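Local coordinates for protein Per a 4 allergen (Periplaneta americana, PDB 3EBW) that is a major cockroach allergen of the lipocalin family and probably binds small hydrophobic ligands inside its beta barrel, at residues 23-29 / 152-157; 28-33 / 118-122; 51-56 / 68-73. All blocks are in the same frame, centred on the assembly; numbering follows the deposited sequence.

Interaction 1: residues 23-29 / 152-157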
loop_
_atom_site.group_PDB
_atom_site.type_symbol
_atom_site.label_atom_id
_atom_site.label_comp_id
_atom_site.label_asym_id
_atom_site.label_seq_id
_atom_site.Cartn_x
_atom_site.Cartn_y
_atom_site.Cartn_z
ATOM N N TYR A 23 -18.863 -6.567 0.889
ATOM C CA TYR A 23 -18.184 -5.291 0.706
ATOM C C TYR A 23 -16.717 -5.426 1.129
ATOM O O TYR A 23 -16.402 -6.023 2.162
ATOM C CB TYR A 23 -18.863 -4.183 1.530
ATOM C CG TYR A 23 -20.284 -3.886 1.102
ATOM C CD1 TYR A 23 -20.572 -3.413 -0.174
ATOM C CD2 TYR A 23 -21.351 -4.133 1.963
ATOM C CE1 TYR A 23 -21.889 -3.207 -0.573
ATOM C CE2 TYR A 23 -22.667 -3.929 1.567
ATOM C CZ TYR A 23 -22.925 -3.474 0.312
ATOM O OH TYR A 23 -24.231 -3.315 -0.056
ATOM N N GLU A 24 -15.821 -4.885 0.317
ATOM C CA GLU A 24 -14.400 -4.950 0.632
ATOM C C GLU A 24 -14.078 -3.822 1.614
ATOM O O GLU A 24 -14.052 -2.666 1.235
ATOM C CB GLU A 24 -13.580 -4.817 -0.651
ATOM C CG GLU A 24 -12.089 -4.840 -0.444
ATOM C CD GLU A 24 -11.341 -5.152 -1.730
ATOM O OE1 GLU A 24 -10.119 -4.913 -1.784
ATOM O OE2 GLU A 24 -11.979 -5.645 -2.692
ATOM N N LEU A 25 -13.854 -4.158 2.879
ATOM C CA LEU A 25 -13.582 -3.134 3.874
ATOM C C LEU A 25 -12.122 -2.788 4.112
ATOM O O LEU A 25 -11.813 -1.662 4.487
ATOM C CB LEU A 25 -14.256 -3.504 5.180
ATOM C CG LEU A 25 -15.755 -3.736 4.995
ATOM C CD1 LEU A 25 -16.434 -3.858 6.378
ATOM C CD2 LEU A 25 -16.355 -2.606 4.154
ATOM N N PHE A 26 -11.227 -3.751 3.922
ATOM C CA PHE A 26 -9.801 -3.499 4.062
ATOM C C PHE A 26 -9.138 -4.334 2.993
ATOM O O PHE A 26 -9.719 -5.314 2.540
ATOM C CB PHE A 26 -9.290 -3.924 5.427
ATOM C CG PHE A 26 -9.969 -3.243 6.549
ATOM C CD1 PHE A 26 -11.259 -3.586 6.896
ATOM C CD2 PHE A 26 -9.326 -2.248 7.260
ATOM C CE1 PHE A 26 -11.902 -2.943 7.946
ATOM C CE2 PHE A 26 -9.955 -1.602 8.305
ATOM C CZ PHE A 26 -11.242 -1.943 8.653
ATOM N N ARG A 27 -7.935 -3.954 2.587
ATOM C CA ARG A 27 -7.225 -4.698 1.560
ATOM C C ARG A 27 -5.742 -4.407 1.649
ATOM O O ARG A 27 -5.339 -3.356 2.143
ATOM C CB ARG A 27 -7.695 -4.283 0.167
ATOM C CG ARG A 27 -7.254 -2.866 -0.200
ATOM C CD ARG A 27 -7.380 -2.543 -1.673
ATOM N NE ARG A 27 -8.607 -1.810 -1.978
ATOM C CZ ARG A 27 -8.650 -0.653 -2.638
ATOM N NH1 ARG A 27 -7.535 -0.077 -3.070
ATOM N NH2 ARG A 27 -9.814 -0.067 -2.860
ATOM N N THR A 28 -4.932 -5.339 1.170
ATOM C CA THR A 28 -3.500 -5.137 1.134
ATOM C C THR A 28 -3.357 -4.100 0.035
ATOM O O THR A 28 -3.888 -4.291 -1.059
ATOM C CB THR A 28 -2.760 -6.416 0.692
ATOM O OG1 THR A 28 -2.670 -7.323 1.793
ATOM C CG2 THR A 28 -1.361 -6.086 0.163
ATOM N N PRO A 29 -2.666 -2.985 0.308
ATOM C CA PRO A 29 -2.441 -1.900 -0.656
ATOM C C PRO A 29 -1.749 -2.470 -1.879
ATOM O O PRO A 29 -0.861 -3.289 -1.735
ATOM C CB PRO A 29 -1.511 -0.959 0.097
ATOM C CG PRO A 29 -1.833 -1.205 1.519
ATOM C CD PRO A 29 -2.001 -2.695 1.585
HETATM N N MSE A 152 -3.283 -2.750 6.922
HETATM C CA MSE A 152 -3.726 -2.620 5.546
HETATM C C MSE A 152 -4.720 -1.487 5.303
HETATM O O MSE A 152 -5.334 -0.964 6.229
HETATM C CB MSE A 152 -4.295 -3.945 5.074
HETATM C CG MSE A 152 -5.218 -4.578 6.049
HETATM SE SE MSE A 152 -5.259 -6.462 5.745
HETATM C CE MSE A 152 -6.374 -6.915 7.264
ATOM N N GLU A 153 -4.868 -1.147 4.029
ATOM C CA GLU A 153 -5.711 -0.052 3.545
ATOM C C GLU A 153 -7.244 -0.187 3.587
ATOM O O GLU A 153 -7.824 -1.015 2.892
ATOM C CB GLU A 153 -5.271 0.264 2.110
ATOM C CG GLU A 153 -5.809 1.519 1.496
ATOM C CD GLU A 153 -5.337 1.673 0.063
ATOM O OE1 GLU A 153 -5.953 1.089 -0.852
ATOM O OE2 GLU A 153 -4.328 2.362 -0.166
ATOM N N PRO A 154 -7.920 0.655 4.382
ATOM C CA PRO A 154 -9.382 0.632 4.502
ATOM C C PRO A 154 -10.019 1.161 3.221
ATOM O O PRO A 154 -9.417 1.966 2.532
ATOM C CB PRO A 154 -9.634 1.533 5.688
ATOM C CG PRO A 154 -8.551 2.533 5.564
ATOM C CD PRO A 154 -7.344 1.696 5.249
ATOM N N VAL A 155 -11.216 0.674 2.890
ATOM C CA VAL A 155 -11.928 1.083 1.683
ATOM C C VAL A 155 -13.352 1.513 2.024
ATOM O O VAL A 155 -14.109 0.756 2.628
ATOM C CB VAL A 155 -12.056 -0.062 0.684
ATOM C CG1 VAL A 155 -12.859 0.394 -0.495
ATOM C CG2 VAL A 155 -10.702 -0.563 0.235
ATOM N N ASP A 156 -13.729 2.723 1.634
ATOM C CA ASP A 156 -15.076 3.191 1.927
ATOM C C ASP A 156 -16.119 2.692 0.929
ATOM O O ASP A 156 -15.826 2.476 -0.249
ATOM C CB ASP A 156 -15.107 4.720 2.007
ATOM C CG ASP A 156 -14.698 5.235 3.375
ATOM O OD1 ASP A 156 -15.382 4.883 4.360
ATOM O OD2 ASP A 156 -13.701 5.984 3.472
ATOM N N GLN A 157 -17.339 2.504 1.421
ATOM C CA GLN A 157 -18.442 2.029 0.596
ATOM C C GLN A 157 -19.628 2.987 0.705
ATOM O O GLN A 157 -20.453 2.870 1.607
ATOM C CB GLN A 157 -18.860 0.619 1.041
ATOM C CG GLN A 157 -17.782 -0.449 0.895
ATOM C CD GLN A 157 -17.389 -0.682 -0.562
ATOM O OE1 GLN A 157 -17.950 -0.077 -1.469
ATOM N NE2 GLN A 157 -16.422 -1.554 -0.783
#
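Phe26 and Pro154 meet where the short strand 153-154 pairs antiparallel with the first barrel strand of this lipocalin fold. They form a non-hydrogen-bonded pair. The two side chains cross at a slant, with Phe26 CE2 4.1 Å from Pro154 CB. Selenomethionine Met152 adds its CG 4.2 Å from Phe26 CB.

Arg27 and Glu153 form the next pair, a hydrogen-bonded one, on the other face of the sheet. Their side chains run alongside each other in the same direction. Arg27 NH1 and Glu153 OE1 make a salt bridge of 3.0 Å. The guanidinium and carboxylate planes stand 75° apart, and no N-H points at the oxygen, so charge alone acts here. Each group has another partner: Arg27 NH2 bonds to Phe36 O, and Glu153 OE2 to Trp76 N of the second subunit. The Arg27 chain bends at chi3 (98°), bringing its guanidinium back beside segment 152-157. The Val155 side chain crosses that of Arg27 at about a right angle, and its CG2 touches the guanidinium. Pro29 and Glu153 pass each other in opposite directions, with Pro29 CG 3.8 Å from Glu153 CB. Farther along, Gln157 CG packs 3.9 Å from Tyr23 CB.

Leu25 and Phe26 form a classic bulge opposite Ile123. At the bulge, Val155 N donates to Leu25 O over 2.9 Å from well above the carbonyl plane, 51° out of it.

Interaction 2: residues 28-33 / 118-122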
loop_
_atom_site.group_PDB
_atom_site.type_symbol
_atom_site.label_atom_id
_atom_site.label_comp_id
_atom_site.label_asym_id
_atom_site.label_seq_id
_atom_site.Cartn_x
_atom_site.Cartn_y
_atom_site.Cartn_z
ATOM N N THR A 28 -4.932 -5.339 1.170
ATOM C CA THR A 28 -3.500 -5.137 1.134
ATOM C C THR A 28 -3.357 -4.100 0.035
ATOM O O THR A 28 -3.888 -4.291 -1.059
ATOM C CB THR A 28 -2.760 -6.416 0.692
ATOM O OG1 THR A 28 -2.670 -7.323 1.793
ATOM C CG2 THR A 28 -1.361 -6.086 0.163
ATOM N N PRO A 29 -2.666 -2.985 0.308
ATOM C CA PRO A 29 -2.441 -1.900 -0.656
ATOM C C PRO A 29 -1.749 -2.470 -1.879
ATOM O O PRO A 29 -0.861 -3.289 -1.735
ATOM C CB PRO A 29 -1.511 -0.959 0.097
ATOM C CG PRO A 29 -1.833 -1.205 1.519
ATOM C CD PRO A 29 -2.001 -2.695 1.585
ATOM N N ASN A 30 -2.130 -2.048 -3.075
ATOM C CA ASN A 30 -1.497 -2.573 -4.296
ATOM C C ASN A 30 -1.863 -1.677 -5.473
ATOM O O ASN A 30 -2.871 -0.981 -5.422
ATOM C CB ASN A 30 -1.998 -3.991 -4.606
ATOM C CG ASN A 30 -3.474 -4.018 -4.989
ATOM O OD1 ASN A 30 -4.357 -4.116 -4.142
ATOM N ND2 ASN A 30 -3.738 -3.903 -6.275
ATOM N N SER A 31 -1.061 -1.720 -6.531
ATOM C CA SER A 31 -1.283 -0.895 -7.707
ATOM C C SER A 31 -2.647 -1.136 -8.337
ATOM O O SER A 31 -3.588 -0.405 -8.050
ATOM C CB SER A 31 -0.179 -1.144 -8.731
ATOM O OG SER A 31 -0.035 -2.528 -8.983
ATOM N N ASP A 32 -2.768 -2.140 -9.201
ATOM C CA ASP A 32 -4.061 -2.417 -9.820
ATOM C C ASP A 32 -5.134 -2.667 -8.759
ATOM O O ASP A 32 -5.346 -3.788 -8.336
ATOM C CB ASP A 32 -3.951 -3.606 -10.796
ATOM C CG ASP A 32 -3.494 -4.888 -10.129
ATOM O OD1 ASP A 32 -4.344 -5.608 -9.569
ATOM O OD2 ASP A 32 -2.281 -5.178 -10.170
ATOM N N GLU A 33 -5.802 -1.591 -8.352
ATOM C CA GLU A 33 -6.851 -1.579 -7.332
ATOM C C GLU A 33 -6.734 -0.244 -6.570
ATOM O O GLU A 33 -7.519 0.047 -5.640
ATOM C CB GLU A 33 -6.690 -2.757 -6.365
ATOM C CG GLU A 33 -7.755 -2.864 -5.286
ATOM C CD GLU A 33 -7.906 -4.293 -4.770
ATOM O OE1 GLU A 33 -7.139 -5.146 -5.256
ATOM O OE2 GLU A 33 -8.774 -4.571 -3.898
ATOM N N ARG A 118 4.122 -11.655 -4.362
ATOM C CA ARG A 118 3.326 -10.716 -3.579
ATOM C C ARG A 118 1.916 -11.225 -3.244
ATOM O O ARG A 118 1.065 -11.391 -4.135
ATOM C CB ARG A 118 3.229 -9.390 -4.348
ATOM C CG ARG A 118 3.157 -8.120 -3.492
ATOM C CD ARG A 118 1.872 -8.039 -2.691
ATOM N NE ARG A 118 1.803 -6.860 -1.831
ATOM C CZ ARG A 118 1.870 -5.615 -2.273
ATOM N NH1 ARG A 118 2.015 -5.383 -3.565
ATOM N NH2 ARG A 118 1.764 -4.605 -1.421
ATOM N N HIS A 119 1.671 -11.457 -1.960
ATOM C CA HIS A 119 0.361 -11.908 -1.523
ATOM C C HIS A 119 -0.564 -10.731 -1.250
ATOM O O HIS A 119 -0.114 -9.658 -0.845
ATOM C CB HIS A 119 0.481 -12.760 -0.265
ATOM C CG HIS A 119 1.169 -14.067 -0.493
ATOM N ND1 HIS A 119 1.114 -15.104 0.411
ATOM C CD2 HIS A 119 1.910 -14.510 -1.538
ATOM C CE1 HIS A 119 1.786 -16.134 -0.071
ATOM N NE2 HIS A 119 2.278 -15.802 -1.252
ATOM N N LEU A 120 -1.862 -10.924 -1.462
ATOM C CA LEU A 120 -2.820 -9.852 -1.225
ATOM C C LEU A 120 -3.950 -10.358 -0.343
ATOM O O LEU A 120 -4.534 -11.402 -0.629
ATOM C CB LEU A 120 -3.415 -9.349 -2.557
ATOM C CG LEU A 120 -2.599 -8.687 -3.683
ATOM C CD1 LEU A 120 -1.914 -7.442 -3.187
ATOM C CD2 LEU A 120 -1.564 -9.628 -4.190
ATOM N N TYR A 121 -4.264 -9.642 0.730
ATOM C CA TYR A 121 -5.391 -10.061 1.579
ATOM C C TYR A 121 -6.546 -9.092 1.398
ATOM O O TYR A 121 -6.330 -7.904 1.254
ATOM C CB TYR A 121 -5.004 -10.124 3.065
ATOM C CG TYR A 121 -4.022 -11.224 3.378
ATOM C CD1 TYR A 121 -4.400 -12.318 4.154
ATOM C CD2 TYR A 121 -2.729 -11.184 2.875
ATOM C CE1 TYR A 121 -3.524 -13.334 4.423
ATOM C CE2 TYR A 121 -1.844 -12.193 3.131
ATOM C CZ TYR A 121 -2.241 -13.274 3.914
ATOM O OH TYR A 121 -1.339 -14.268 4.221
ATOM N N TRP A 122 -7.769 -9.619 1.385
ATOM C CA TRP A 122 -8.971 -8.811 1.223
ATOM C C TRP A 122 -9.914 -9.159 2.375
ATOM O O TRP A 122 -10.311 -10.305 2.545
ATOM C CB TRP A 122 -9.610 -9.102 -0.137
ATOM C CG TRP A 122 -8.790 -8.627 -1.326
ATOM C CD1 TRP A 122 -8.646 -7.337 -1.752
ATOM C CD2 TRP A 122 -8.013 -9.431 -2.244
ATOM N NE1 TRP A 122 -7.829 -7.281 -2.877
ATOM C CE2 TRP A 122 -7.430 -8.550 -3.193
ATOM C CE3 TRP A 122 -7.752 -10.796 -2.351
ATOM C CZ2 TRP A 122 -6.613 -8.991 -4.229
ATOM C CZ3 TRP A 122 -6.924 -11.231 -3.396
ATOM C CH2 TRP A 122 -6.367 -10.325 -4.315
#
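Thr28 and Tyr121 are joined by two hydrogen bonds. Tyr121 N donates to Thr28 OG1 over 3.0 Å, and the bond is nearly straight at 169°. Thr28 N returns a bond of 2.9 Å to Tyr121 O, arriving nearly along the C=O axis. The hydroxyl sits beside its own backbone N (chi1 -79°), and this lets both groups address the same residue. OG1 also lies at the edge of the Tyr121 ring, near its plane.

Trp122 NE1 makes two weak bonds to the carboxylate of Glu33. Trp122 NE1 is 3.0 Å from Glu33 OE2 and 3.3 Å from Glu33 OE1. The acid lies at the indole edge, and the two planes are nearly coplanar, 12° apart. Glu24 and Glu40 also lie near Glu33. This clustering of acids may raise their affinity for protons. Arg27 offers Glu33 a long, weak ion pair.

Arg118 NH2 lies 3.0 Å from Pro29 O, but at a poor angle. Its firmer partner is Gly50 O of the second subunit, while NH1 bonds to Thr16 of that subunit.

The packing centres on Leu120. Leu120 CD1 is 3.7 Å from Thr28 CG2 and also 3.7 Å from Asn30 CB, and the leucine meets both side chains at about a right angle. Leu120 CB covers one face of the Trp122 ring, offset toward the rim.

A bound polyether, probably from the crystallisation liquor, lies beside Trp122. The arrangement fits the lipocalin calyx, in which the loop after the first strand folds across the barrel mouth. Here that loop is tied to strand 119-125.

Interaction 3: residues 51-56 / 68-73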
loop_
_atom_site.group_PDB
_atom_site.type_symbol
_atom_site.label_atom_id
_atom_site.label_comp_id
_atom_site.label_asym_id
_atom_site.label_seq_id
_atom_site.Cartn_x
_atom_site.Cartn_y
_atom_site.Cartn_z
ATOM N N VAL A 51 -24.557 -23.124 -11.470
ATOM C CA VAL A 51 -23.406 -22.234 -11.532
ATOM C C VAL A 51 -23.417 -21.105 -10.523
ATOM O O VAL A 51 -24.425 -20.434 -10.358
ATOM C CB VAL A 51 -23.256 -21.570 -12.918
ATOM C CG1 VAL A 51 -22.081 -20.614 -12.891
ATOM C CG2 VAL A 51 -23.040 -22.630 -13.998
ATOM N N ILE A 52 -22.300 -20.912 -9.829
ATOM C CA ILE A 52 -22.211 -19.793 -8.902
ATOM C C ILE A 52 -21.598 -18.657 -9.710
ATOM O O ILE A 52 -20.511 -18.765 -10.297
ATOM C CB ILE A 52 -21.341 -20.074 -7.690
ATOM C CG1 ILE A 52 -22.000 -21.149 -6.827
ATOM C CG2 ILE A 52 -21.162 -18.779 -6.889
ATOM C CD1 ILE A 52 -21.371 -21.281 -5.483
ATOM N N GLN A 53 -22.318 -17.562 -9.757
ATOM C CA GLN A 53 -21.879 -16.446 -10.546
ATOM C C GLN A 53 -21.345 -15.332 -9.656
ATOM O O GLN A 53 -21.886 -15.060 -8.565
ATOM C CB GLN A 53 -23.072 -15.966 -11.343
ATOM C CG GLN A 53 -22.767 -15.515 -12.714
ATOM C CD GLN A 53 -24.034 -15.337 -13.483
ATOM O OE1 GLN A 53 -24.925 -14.587 -13.064
ATOM N NE2 GLN A 53 -24.148 -16.042 -14.612
ATOM N N VAL A 54 -20.269 -14.693 -10.099
ATOM C CA VAL A 54 -19.745 -13.597 -9.306
ATOM C C VAL A 54 -19.586 -12.301 -10.096
ATOM O O VAL A 54 -19.072 -12.279 -11.214
ATOM C CB VAL A 54 -18.419 -13.970 -8.624
ATOM C CG1 VAL A 54 -17.295 -14.017 -9.629
ATOM C CG2 VAL A 54 -18.148 -12.991 -7.506
ATOM N N THR A 55 -20.101 -11.226 -9.512
ATOM C CA THR A 55 -19.985 -9.922 -10.131
ATOM C C THR A 55 -19.213 -8.963 -9.259
ATOM O O THR A 55 -19.578 -8.696 -8.120
ATOM C CB THR A 55 -21.348 -9.282 -10.446
ATOM O OG1 THR A 55 -21.813 -9.762 -11.716
ATOM C CG2 THR A 55 -21.217 -7.761 -10.508
ATOM N N SER A 56 -18.138 -8.452 -9.835
ATOM C CA SER A 56 -17.285 -7.480 -9.179
ATOM C C SER A 56 -17.721 -6.075 -9.598
ATOM O O SER A 56 -17.824 -5.766 -10.794
ATOM C CB SER A 56 -15.845 -7.699 -9.590
ATOM O OG SER A 56 -15.102 -6.562 -9.246
ATOM N N THR A 68 -17.600 -2.861 -13.905
ATOM C CA THR A 68 -18.447 -4.010 -13.595
ATOM C C THR A 68 -17.906 -5.214 -14.346
ATOM O O THR A 68 -17.846 -5.206 -15.583
ATOM C CB THR A 68 -19.919 -3.752 -14.034
ATOM O OG1 THR A 68 -20.662 -3.242 -12.927
ATOM C CG2 THR A 68 -20.587 -5.015 -14.530
ATOM N N SER A 69 -17.489 -6.233 -13.591
ATOM C CA SER A 69 -16.952 -7.457 -14.173
ATOM C C SER A 69 -17.646 -8.680 -13.579
ATOM O O SER A 69 -18.047 -8.681 -12.413
ATOM C CB SER A 69 -15.451 -7.542 -13.919
ATOM O OG SER A 69 -14.909 -8.665 -14.581
ATOM N N THR A 70 -17.791 -9.722 -14.382
ATOM C CA THR A 70 -18.442 -10.929 -13.911
ATOM C C THR A 70 -17.574 -12.144 -14.149
ATOM O O THR A 70 -16.661 -12.126 -14.965
ATOM C CB THR A 70 -19.815 -11.142 -14.608
ATOM O OG1 THR A 70 -20.774 -10.218 -14.081
ATOM C CG2 THR A 70 -20.327 -12.555 -14.390
ATOM N N GLY A 71 -17.858 -13.198 -13.404
ATOM C CA GLY A 71 -17.128 -14.437 -13.557
ATOM C C GLY A 71 -17.902 -15.511 -12.832
ATOM O O GLY A 71 -18.791 -15.220 -12.033
ATOM N N THR A 72 -17.576 -16.761 -13.104
ATOM C CA THR A 72 -18.249 -17.858 -12.422
ATOM C C THR A 72 -17.179 -18.530 -11.586
ATOM O O THR A 72 -15.987 -18.432 -11.921
ATOM C CB THR A 72 -18.799 -18.891 -13.425
ATOM O OG1 THR A 72 -17.713 -19.459 -14.176
ATOM C CG2 THR A 72 -19.788 -18.226 -14.389
ATOM N N VAL A 73 -17.584 -19.162 -10.484
ATOM C CA VAL A 73 -16.628 -19.903 -9.662
ATOM C C VAL A 73 -16.885 -21.378 -10.000
ATOM O O VAL A 73 -17.713 -22.009 -9.407
ATOM C CB VAL A 73 -16.768 -19.583 -8.107
ATOM C CG1 VAL A 73 -18.114 -18.976 -7.788
ATOM C CG2 VAL A 73 -16.529 -20.845 -7.284
#
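Val54 and Gly71 form a hydrogen-bonded pair in the middle of this antiparallel ladder. Gly71 N donates to Val54 O over 2.7 Å, in the carbonyl plane, and Val54 N bonds back to Gly71 O. Ser56 and Ser69 repeat the scheme two residues on. There Ser69 N reaches Ser56 O over 2.9 Å, with an angle of 171° at the hydrogen. At the other end, Val73 N donates to Ile52 O over 3.0 Å. CA-H...O contacts supplement the ladder, such as Thr72 CA to Ile52 O at 3.2 Å.

One bond joins side chains. Thr55 OG1 and Thr70 OG1 are 2.6 Å apart, and either could be the donor. These residues form a non-hydrogen-bonded pair, and both side chains lie on one face. In both threonines OG1 is anti to the carbonyl carbon, and the two side chains cross at a slant. Thr68 OG1 turns elsewhere, to Tyr163 OH.

Carbon contacts flank the ladder. Val51 CG1 lies 3.6 Å from Thr72 CG2, and Gln53 CG is 4.2 Å from Thr70 CG2. Gln53 and Thr72 share the face of the threonine pair. Val54 and Ser56 point to the other face, where Val54 touches Tyr44.

The axes of 52-56 and 68-72 run 160° apart, close to antiparallel. This is a beta hairpin of strands 52-59 and 66-72, one of the antiparallel hairpins of a lipocalin barrel.

In the fold
From the N terminus, the chain enters strand 20-27 and its following loop, which supply the first segments of interactions 1 and 2. Interaction 3 closes the first and shortest loop, the hairpin between strands 52-59 and 66-72. Interaction 2 closes a wider loop at strand 119-125. Interaction 1 closes the widest, after helix 132-142. The three loops nest and none cross. Interactions 1 and 2 share Thr28 and Pro29 and also touch through Arg27 and Glu33. Both reach the second subunit. Interaction 3 lies on the opposite side of the chain's centre from interaction 1, their centres about 20 Å apart, but belongs to the same curled sheet.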